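Local coordinates for methane monooxygenase regulatory protein B (Methylococcus capsulatus, PDB 4GAM) that probably regulates soluble methane monooxygenase by docking as the small, cofactor-free component B on the hydroxylase that oxidises methane to methanol, at residues S5-A10 and N69-A74; V39-K44 and A74-I79; D46-F51 and Y103-D108. All blocks are in the same frame, centred on the assembly; numbering follows the deposited sequence.

In the fold
The three contacts tie the N-terminal tail, the central antiparallel sheet and one helical flank into one body. Contact 2 pairs strands 37-43 and 76-82 in the middle of that sheet. Contact 1, about 10 Å away centre to centre, lays the tail along the outer strand 69-72, which bonds to strand 76-82 through Glu71 N and Trp78 O, 2.8 Å apart. Contact 3, about 11 Å from contact 2 between centres, packs the start of helix 46-63 against residues 103-108; Lys43 N lies 2.7 Å from Asp108 O. Contacts 1 and 3 do not touch: their nearest atoms are about 8 Å apart, their centres about 20 Å. All three have residues meeting chains of other proteins in the assembly.

Contact 1 (S5-A10 and N69-A74); sequences SNAYDA and NVEDRA
The guanidinium of Arg73 lies flat on one face of the Tyr8 ring, the two planes only 16° apart. Arg73 CZ stands 3.6 Å from the ring centroid, almost on the ring normal, which makes this both a stack and a cation-pi contact. Arg73 NH2 stands over the middle of the ring, 3.4 Å from Tyr8 CD1, while Arg73 NH1 lies toward the phenol end, near Tyr8 CZ. A long arginine suits this place: its chain, bent at chi2 and chi3, brings the flat charged end over the ring face, the two side chains crossing at about a right angle. The backbone of the same tyrosine is gripped separately, since Tyr8 N donates a nearly straight bond of 2.7 Å (169°) to Glu71 OE1, reaching it from above the carboxylate plane. Glu71 is extended beyond CG, which carries its oxygen across to the tail, where Ala7 CB, a small apolar group beside the carboxylate, is 3.5 Å from Glu71 OE1. The N-terminal tail, irregular here, is thus laid against strand 69-72, an outermost strand of the four-stranded antiparallel sheet in this MmoB/DmpM-family protein. Earlier in the tail, Asn6 CB packs on Asn69 CB at 4.1 Å, and the amide of Asn6 is positioned by hydrogen bonds from ND2 to Thr67 O and Asn82 OD1. Trp78 meets the Tyr8 ring edge-to-face. Beyond the stack, Tyr8 OH is hydrogen-bonded, and Arg73 NH1 salt-bridged, to acidic groups of the chain of another protein.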
# COMPACT_ATOMS: atom_id res chain seq x y z
N SER D 5 -25.54 -7.94 29.30
CA SER D 5 -24.74 -8.03 30.52
C SER D 5 -23.30 -7.64 30.23
O SER D 5 -22.62 -7.04 31.06
CB SER D 5 -24.79 -9.45 31.09
OG SER D 5 -26.06 -10.04 30.87
N ASN D 6 -22.84 -7.98 29.02
CA ASN D 6 -21.53 -7.55 28.56
C ASN D 6 -21.63 -6.27 27.75
O ASN D 6 -20.72 -5.92 27.00
CB ASN D 6 -20.86 -8.65 27.73
CG ASN D 6 -20.47 -9.86 28.56
OD1 ASN D 6 -20.14 -9.74 29.74
ND2 ASN D 6 -20.50 -11.04 27.95
N ALA D 7 -22.75 -5.57 27.90
CA ALA D 7 -22.92 -4.28 27.24
C ALA D 7 -21.94 -3.26 27.80
O ALA D 7 -21.53 -3.33 28.97
CB ALA D 7 -24.34 -3.79 27.38
N TYR D 8 -21.57 -2.30 26.96
CA TYR D 8 -20.69 -1.21 27.36
C TYR D 8 -21.32 -0.39 28.49
O TYR D 8 -20.62 0.17 29.32
CB TYR D 8 -20.39 -0.32 26.14
CG TYR D 8 -19.33 0.74 26.36
CD1 TYR D 8 -19.62 1.91 27.05
CD2 TYR D 8 -18.05 0.59 25.84
CE1 TYR D 8 -18.66 2.88 27.25
CE2 TYR D 8 -17.08 1.56 26.03
CZ TYR D 8 -17.40 2.70 26.74
OH TYR D 8 -16.45 3.68 26.93
N ASP D 9 -22.66 -0.35 28.52
CA ASP D 9 -23.37 0.45 29.52
C ASP D 9 -24.20 -0.33 30.53
O ASP D 9 -25.35 0.03 30.81
CB ASP D 9 -24.22 1.53 28.85
CG ASP D 9 -23.39 2.62 28.21
OD1 ASP D 9 -22.18 2.69 28.51
OD2 ASP D 9 -23.93 3.41 27.41
N ALA D 10 -23.62 -1.39 31.09
CA ALA D 10 -24.23 -2.11 32.21
C ALA D 10 -23.89 -1.37 33.50
O ALA D 10 -22.95 -0.57 33.51
CB ALA D 10 -23.72 -3.53 32.27
N ASN D 69 -20.71 -9.84 22.83
CA ASN D 69 -21.43 -8.61 22.54
C ASN D 69 -20.54 -7.58 21.86
O ASN D 69 -19.57 -7.10 22.45
CB ASN D 69 -22.02 -8.02 23.82
CG ASN D 69 -22.61 -6.64 23.61
OD1 ASN D 69 -21.95 -5.62 23.84
ND2 ASN D 69 -23.86 -6.59 23.16
N VAL D 70 -20.88 -7.25 20.62
CA VAL D 70 -20.18 -6.20 19.89
C VAL D 70 -21.04 -4.93 19.84
O VAL D 70 -22.26 -5.00 19.69
CB VAL D 70 -19.75 -6.67 18.47
CG1 VAL D 70 -20.35 -8.03 18.15
CG2 VAL D 70 -20.12 -5.64 17.40
N GLU D 71 -20.41 -3.78 20.02
CA GLU D 71 -21.12 -2.51 19.95
C GLU D 71 -20.40 -1.53 19.03
O GLU D 71 -19.17 -1.51 18.97
CB GLU D 71 -21.28 -1.90 21.34
CG GLU D 71 -22.16 -2.71 22.28
CD GLU D 71 -22.60 -1.90 23.48
OE1 GLU D 71 -22.76 -2.48 24.57
OE2 GLU D 71 -22.79 -0.67 23.33
N ASP D 72 -21.17 -0.72 18.32
CA ASP D 72 -20.60 0.25 17.40
C ASP D 72 -20.08 1.48 18.12
O ASP D 72 -20.78 2.07 18.95
CB ASP D 72 -21.62 0.67 16.35
CG ASP D 72 -21.08 1.70 15.38
OD1 ASP D 72 -19.88 1.61 15.01
OD2 ASP D 72 -21.84 2.61 14.99
N ARG D 73 -18.84 1.86 17.81
CA ARG D 73 -18.27 3.11 18.29
C ARG D 73 -17.91 3.96 17.08
O ARG D 73 -18.58 3.90 16.05
CB ARG D 73 -17.04 2.84 19.16
CG ARG D 73 -17.31 1.88 20.31
CD ARG D 73 -17.20 2.57 21.66
NE ARG D 73 -18.46 2.56 22.41
CZ ARG D 73 -18.75 3.42 23.39
NH1 ARG D 73 -17.88 4.36 23.74
NH2 ARG D 73 -19.91 3.33 24.02
N ALA D 74 -16.85 4.75 17.19
CA ALA D 74 -16.43 5.60 16.08
C ALA D 74 -15.88 4.75 14.94
O ALA D 74 -16.61 4.34 14.04
CB ALA D 74 -15.38 6.58 16.54

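Contact 2 (V39-K44 and A74-I79); sequences VLVLKK and AGYWWI
Lys44 and Trp77 meet at one end of an antiparallel ladder in which strands 37-43 and 76-82 form neighbouring strands of the four-stranded sheet. The aliphatic part of Lys44 crosses the indole at a slant: its CE lies 3.6 Å from Trp77 CZ2, with CG near the pyrrole side. Lysine suits the place because its methylenes give apolar contact with the indole while the amine goes on to a weak hydrogen bond with the backbone of the chain of another protein. Trp77 NE1 is satisfied by Asn49 OD1 at the start of helix 46-63, which helps to fix how the indole is turned. Ile79 is the next residue with much surface buried by the pairing, on the same face of the sheet as Trp77, Leu40 and Leu42. With CG1 beside its backbone N (chi1 -62°), it sends CD1 to Leu42 CD1, 3.7 Å away, and its branched CB rests against Leu40 CB at 4.0 Å. Such apolar chains suit a face that helix 46-63 packs against, Leu42 touching Ile48 and Phe51. In the backbone, Leu40 with Ile79 and Leu42 with Trp77 are hydrogen-bonded pairs, each joined by two bonds, as from Ile79 N to Leu40 O (2.8 Å). On the opposite face Val41 CG1 approaches Tyr76 CD1 at 3.8 Å, and the tyrosine OH bonds to an acidic side chain of the chain of another protein. Just past the strand's end, Lys44 N donates to Gly75 O at 2.8 Å.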
# COMPACT_ATOMS: atom_id res chain seq x y z
N VAL D 39 -12.12 -8.48 26.50
CA VAL D 39 -12.41 -7.34 25.65
C VAL D 39 -11.58 -7.36 24.38
O VAL D 39 -10.35 -7.40 24.43
CB VAL D 39 -12.20 -6.01 26.39
CG1 VAL D 39 -12.53 -4.82 25.49
CG2 VAL D 39 -13.03 -5.97 27.66
N LEU D 40 -12.26 -7.34 23.24
CA LEU D 40 -11.60 -7.30 21.95
C LEU D 40 -11.97 -6.02 21.20
O LEU D 40 -13.14 -5.68 21.07
CB LEU D 40 -12.00 -8.53 21.13
CG LEU D 40 -11.28 -8.74 19.80
CD1 LEU D 40 -9.77 -8.60 19.97
CD2 LEU D 40 -11.63 -10.10 19.22
N VAL D 41 -10.95 -5.31 20.73
CA VAL D 41 -11.17 -4.09 19.95
C VAL D 41 -10.72 -4.32 18.52
O VAL D 41 -9.55 -4.57 18.26
CB VAL D 41 -10.41 -2.89 20.53
CG1 VAL D 41 -10.44 -1.73 19.55
CG2 VAL D 41 -10.99 -2.48 21.88
N LEU D 42 -11.67 -4.22 17.59
CA LEU D 42 -11.39 -4.47 16.17
C LEU D 42 -11.64 -3.23 15.30
O LEU D 42 -12.75 -2.70 15.26
CB LEU D 42 -12.20 -5.66 15.67
CG LEU D 42 -11.93 -6.99 16.39
CD1 LEU D 42 -12.83 -8.09 15.85
CD2 LEU D 42 -10.47 -7.39 16.25
N LYS D 43 -10.59 -2.80 14.61
CA LYS D 43 -10.64 -1.60 13.77
C LYS D 43 -11.64 -1.75 12.62
O LYS D 43 -11.67 -2.77 11.94
CB LYS D 43 -9.24 -1.33 13.22
CG LYS D 43 -9.05 0.03 12.58
CD LYS D 43 -7.63 0.17 12.03
CE LYS D 43 -7.38 1.56 11.49
NZ LYS D 43 -6.09 1.65 10.75
N LYS D 44 -12.45 -0.71 12.41
CA LYS D 44 -13.51 -0.73 11.40
C LYS D 44 -12.97 -0.71 9.97
O LYS D 44 -12.61 0.35 9.45
CB LYS D 44 -14.49 0.42 11.61
CG LYS D 44 -15.88 -0.02 12.03
CD LYS D 44 -16.95 1.04 11.75
CE LYS D 44 -17.96 0.54 10.72
NZ LYS D 44 -17.36 0.39 9.37
N ALA D 74 -16.85 4.75 17.19
CA ALA D 74 -16.43 5.60 16.08
C ALA D 74 -15.88 4.75 14.94
O ALA D 74 -16.61 4.34 14.04
CB ALA D 74 -15.38 6.58 16.54
N GLY D 75 -14.58 4.50 14.98
CA GLY D 75 -13.92 3.74 13.95
C GLY D 75 -13.51 2.36 14.40
O GLY D 75 -12.62 1.75 13.80
N TYR D 76 -14.16 1.85 15.44
CA TYR D 76 -13.85 0.51 15.91
C TYR D 76 -15.04 -0.23 16.51
O TYR D 76 -16.06 0.37 16.85
CB TYR D 76 -12.69 0.52 16.91
CG TYR D 76 -12.98 1.18 18.24
CD1 TYR D 76 -13.49 0.44 19.30
CD2 TYR D 76 -12.70 2.53 18.45
CE1 TYR D 76 -13.74 1.03 20.52
CE2 TYR D 76 -12.94 3.12 19.66
CZ TYR D 76 -13.46 2.37 20.70
OH TYR D 76 -13.71 2.97 21.92
N TRP D 77 -14.89 -1.54 16.63
CA TRP D 77 -15.91 -2.39 17.23
C TRP D 77 -15.49 -2.79 18.63
O TRP D 77 -14.42 -3.37 18.83
CB TRP D 77 -16.15 -3.63 16.37
CG TRP D 77 -16.63 -3.31 15.00
CD1 TRP D 77 -15.89 -3.30 13.86
CD2 TRP D 77 -17.96 -2.93 14.63
NE1 TRP D 77 -16.68 -2.95 12.79
CE2 TRP D 77 -17.96 -2.71 13.24
CE3 TRP D 77 -19.15 -2.76 15.34
CZ2 TRP D 77 -19.10 -2.33 12.55
CZ3 TRP D 77 -20.28 -2.38 14.65
CH2 TRP D 77 -20.25 -2.17 13.27
N TRP D 78 -16.33 -2.48 19.60
CA TRP D 78 -16.07 -2.86 20.98
C TRP D 78 -16.75 -4.20 21.25
O TRP D 78 -17.97 -4.27 21.39
CB TRP D 78 -16.59 -1.77 21.92
CG TRP D 78 -16.26 -1.99 23.36
CD1 TRP D 78 -15.13 -1.60 24.02
CD2 TRP D 78 -17.09 -2.63 24.33
NE1 TRP D 78 -15.20 -1.96 25.34
CE2 TRP D 78 -16.39 -2.60 25.56
CE3 TRP D 78 -18.35 -3.23 24.29
CZ2 TRP D 78 -16.92 -3.15 26.73
CZ3 TRP D 78 -18.87 -3.78 25.45
CH2 TRP D 78 -18.16 -3.73 26.65
N ILE D 79 -15.95 -5.26 21.29
CA ILE D 79 -16.45 -6.61 21.52
C ILE D 79 -16.13 -7.07 22.94
O ILE D 79 -15.04 -6.83 23.44
CB ILE D 79 -15.84 -7.62 20.51
CG1 ILE D 79 -16.23 -7.27 19.08
CG2 ILE D 79 -16.27 -9.04 20.81
CD1 ILE D 79 -15.13 -6.61 18.30

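Contact 3 (D46-F51 and Y103-D108); sequences DEINTF and YDFLVD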
# COMPACT_ATOMS: atom_id res chain seq x y z
N ASP D 46 -12.99 -3.31 5.97
CA ASP D 46 -13.75 -4.25 5.15
C ASP D 46 -13.69 -5.68 5.69
O ASP D 46 -14.72 -6.34 5.83
CB ASP D 46 -13.27 -4.21 3.70
CG ASP D 46 -14.31 -4.75 2.72
OD1 ASP D 46 -15.51 -4.68 3.04
OD2 ASP D 46 -13.91 -5.23 1.64
N GLU D 47 -12.48 -6.16 6.00
CA GLU D 47 -12.29 -7.52 6.49
C GLU D 47 -12.93 -7.75 7.86
O GLU D 47 -13.58 -8.77 8.08
CB GLU D 47 -10.80 -7.87 6.54
CG GLU D 47 -10.09 -7.84 5.20
CD GLU D 47 -9.67 -6.45 4.78
OE1 GLU D 47 -10.09 -5.47 5.44
OE2 GLU D 47 -8.90 -6.32 3.81
N ILE D 48 -12.72 -6.80 8.77
CA ILE D 48 -13.26 -6.91 10.12
C ILE D 48 -14.79 -6.92 10.13
O ILE D 48 -15.40 -7.76 10.79
CB ILE D 48 -12.73 -5.78 11.03
CG1 ILE D 48 -11.26 -6.03 11.35
CG2 ILE D 48 -13.54 -5.69 12.31
CD1 ILE D 48 -10.98 -7.38 11.98
N ASN D 49 -15.40 -5.99 9.40
CA ASN D 49 -16.85 -5.94 9.28
C ASN D 49 -17.39 -7.25 8.73
O ASN D 49 -18.39 -7.78 9.22
CB ASN D 49 -17.28 -4.79 8.38
CG ASN D 49 -17.06 -3.43 9.02
OD1 ASN D 49 -16.25 -3.29 9.93
ND2 ASN D 49 -17.80 -2.43 8.55
N THR D 50 -16.71 -7.78 7.72
CA THR D 50 -17.10 -9.02 7.06
C THR D 50 -17.01 -10.21 8.00
O THR D 50 -17.90 -11.06 8.03
CB THR D 50 -16.22 -9.30 5.83
OG1 THR D 50 -16.06 -8.09 5.08
CG2 THR D 50 -16.85 -10.36 4.95
N PHE D 51 -15.93 -10.27 8.78
CA PHE D 51 -15.74 -11.34 9.75
C PHE D 51 -16.73 -11.21 10.91
O PHE D 51 -17.22 -12.21 11.43
CB PHE D 51 -14.29 -11.37 10.24
CG PHE D 51 -14.14 -11.67 11.71
CD1 PHE D 51 -14.23 -12.97 12.19
CD2 PHE D 51 -13.89 -10.65 12.62
CE1 PHE D 51 -14.09 -13.25 13.54
CE2 PHE D 51 -13.75 -10.92 13.97
CZ PHE D 51 -13.85 -12.22 14.43
N TYR D 103 -1.40 -12.80 10.97
CA TYR D 103 -0.67 -11.55 10.83
C TYR D 103 -1.37 -10.62 9.85
O TYR D 103 -1.27 -9.40 9.98
CB TYR D 103 0.77 -11.83 10.41
CG TYR D 103 1.46 -12.87 11.27
CD1 TYR D 103 1.92 -12.56 12.54
CD2 TYR D 103 1.64 -14.17 10.81
CE1 TYR D 103 2.54 -13.51 13.33
CE2 TYR D 103 2.26 -15.13 11.59
CZ TYR D 103 2.71 -14.79 12.85
OH TYR D 103 3.33 -15.74 13.62
N ASP D 104 -2.06 -11.18 8.87
CA ASP D 104 -2.90 -10.37 7.99
C ASP D 104 -4.11 -9.88 8.77
O ASP D 104 -4.61 -8.79 8.52
CB ASP D 104 -3.34 -11.15 6.75
CG ASP D 104 -2.33 -11.07 5.61
OD1 ASP D 104 -2.06 -9.94 5.13
OD2 ASP D 104 -1.81 -12.12 5.19
N PHE D 105 -4.56 -10.71 9.70
CA PHE D 105 -5.70 -10.38 10.57
C PHE D 105 -5.29 -9.42 11.69
O PHE D 105 -6.09 -8.59 12.15
CB PHE D 105 -6.29 -11.67 11.15
CG PHE D 105 -7.33 -11.45 12.21
CD1 PHE D 105 -8.63 -11.12 11.87
CD2 PHE D 105 -7.01 -11.59 13.55
CE1 PHE D 105 -9.59 -10.92 12.85
CE2 PHE D 105 -7.96 -11.40 14.53
CZ PHE D 105 -9.26 -11.06 14.18
N LEU D 106 -4.04 -9.53 12.12
CA LEU D 106 -3.50 -8.68 13.17
C LEU D 106 -3.31 -7.23 12.73
O LEU D 106 -2.86 -6.39 13.51
CB LEU D 106 -2.17 -9.26 13.68
CG LEU D 106 -2.17 -10.03 15.00
CD1 LEU D 106 -3.46 -10.78 15.21
CD2 LEU D 106 -0.99 -10.99 15.06
N VAL D 107 -3.64 -6.94 11.47
CA VAL D 107 -3.58 -5.58 10.95
C VAL D 107 -4.66 -4.72 11.60
O VAL D 107 -4.44 -3.54 11.90
CB VAL D 107 -3.76 -5.57 9.42
CG1 VAL D 107 -3.85 -4.14 8.90
CG2 VAL D 107 -2.62 -6.32 8.75
N ASP D 108 -5.82 -5.32 11.84
CA ASP D 108 -6.98 -4.57 12.30
C ASP D 108 -7.51 -4.96 13.68
O ASP D 108 -8.58 -4.51 14.09
CB ASP D 108 -8.10 -4.63 11.26
CG ASP D 108 -7.74 -3.91 9.97
OD1 ASP D 108 -7.28 -2.75 10.04
OD2 ASP D 108 -7.93 -4.51 8.89
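Phe105 turns its ring edge toward the face of Phe51, a T-shaped pair with planes 83° apart and centroids separated by 5.7 Å. The pair joins the start of helix 46-63 to the short, weakly bonded helical stretch 102-105 and the type I beta turn Phe105-Asp108 that leads into strand 109-113, on one flank of the MmoB/DmpM-family domain. Phe105 CE1 is the leading atom: it stands above the Phe51 ring plane, offset toward the rim, and 4.3 Å from Phe51 CE2. The ring reaches there because CG stands opposite the backbone N (chi1 171°), swinging it across to the helix. Flat apolar rings suit this buried place, where both touch Val87 and Phe105 also rests on Cys89 and Ile92.

Ile48, one helical turn before Phe51, crosses Phe105 at about a right angle, its CD1 lying 3.9 Å from Phe105 CE1. Its CG1 lies 3.5 Å from Asp108 CB, so the isoleucine bridges the aromatic ring and the end of the turn. The carboxylates of Glu47 and Asp108 come near one another with their planes 38° apart. Their like charges are probably eased by salt bridges from Glu47 OE1 and from Asp108 OD2, each to a basic group of the chain of another protein, and from Glu47 OE2 to Arg98. Between the two acids themselves, Glu47 OE1 and Asp108 OD2 stand 4.2 Å apart.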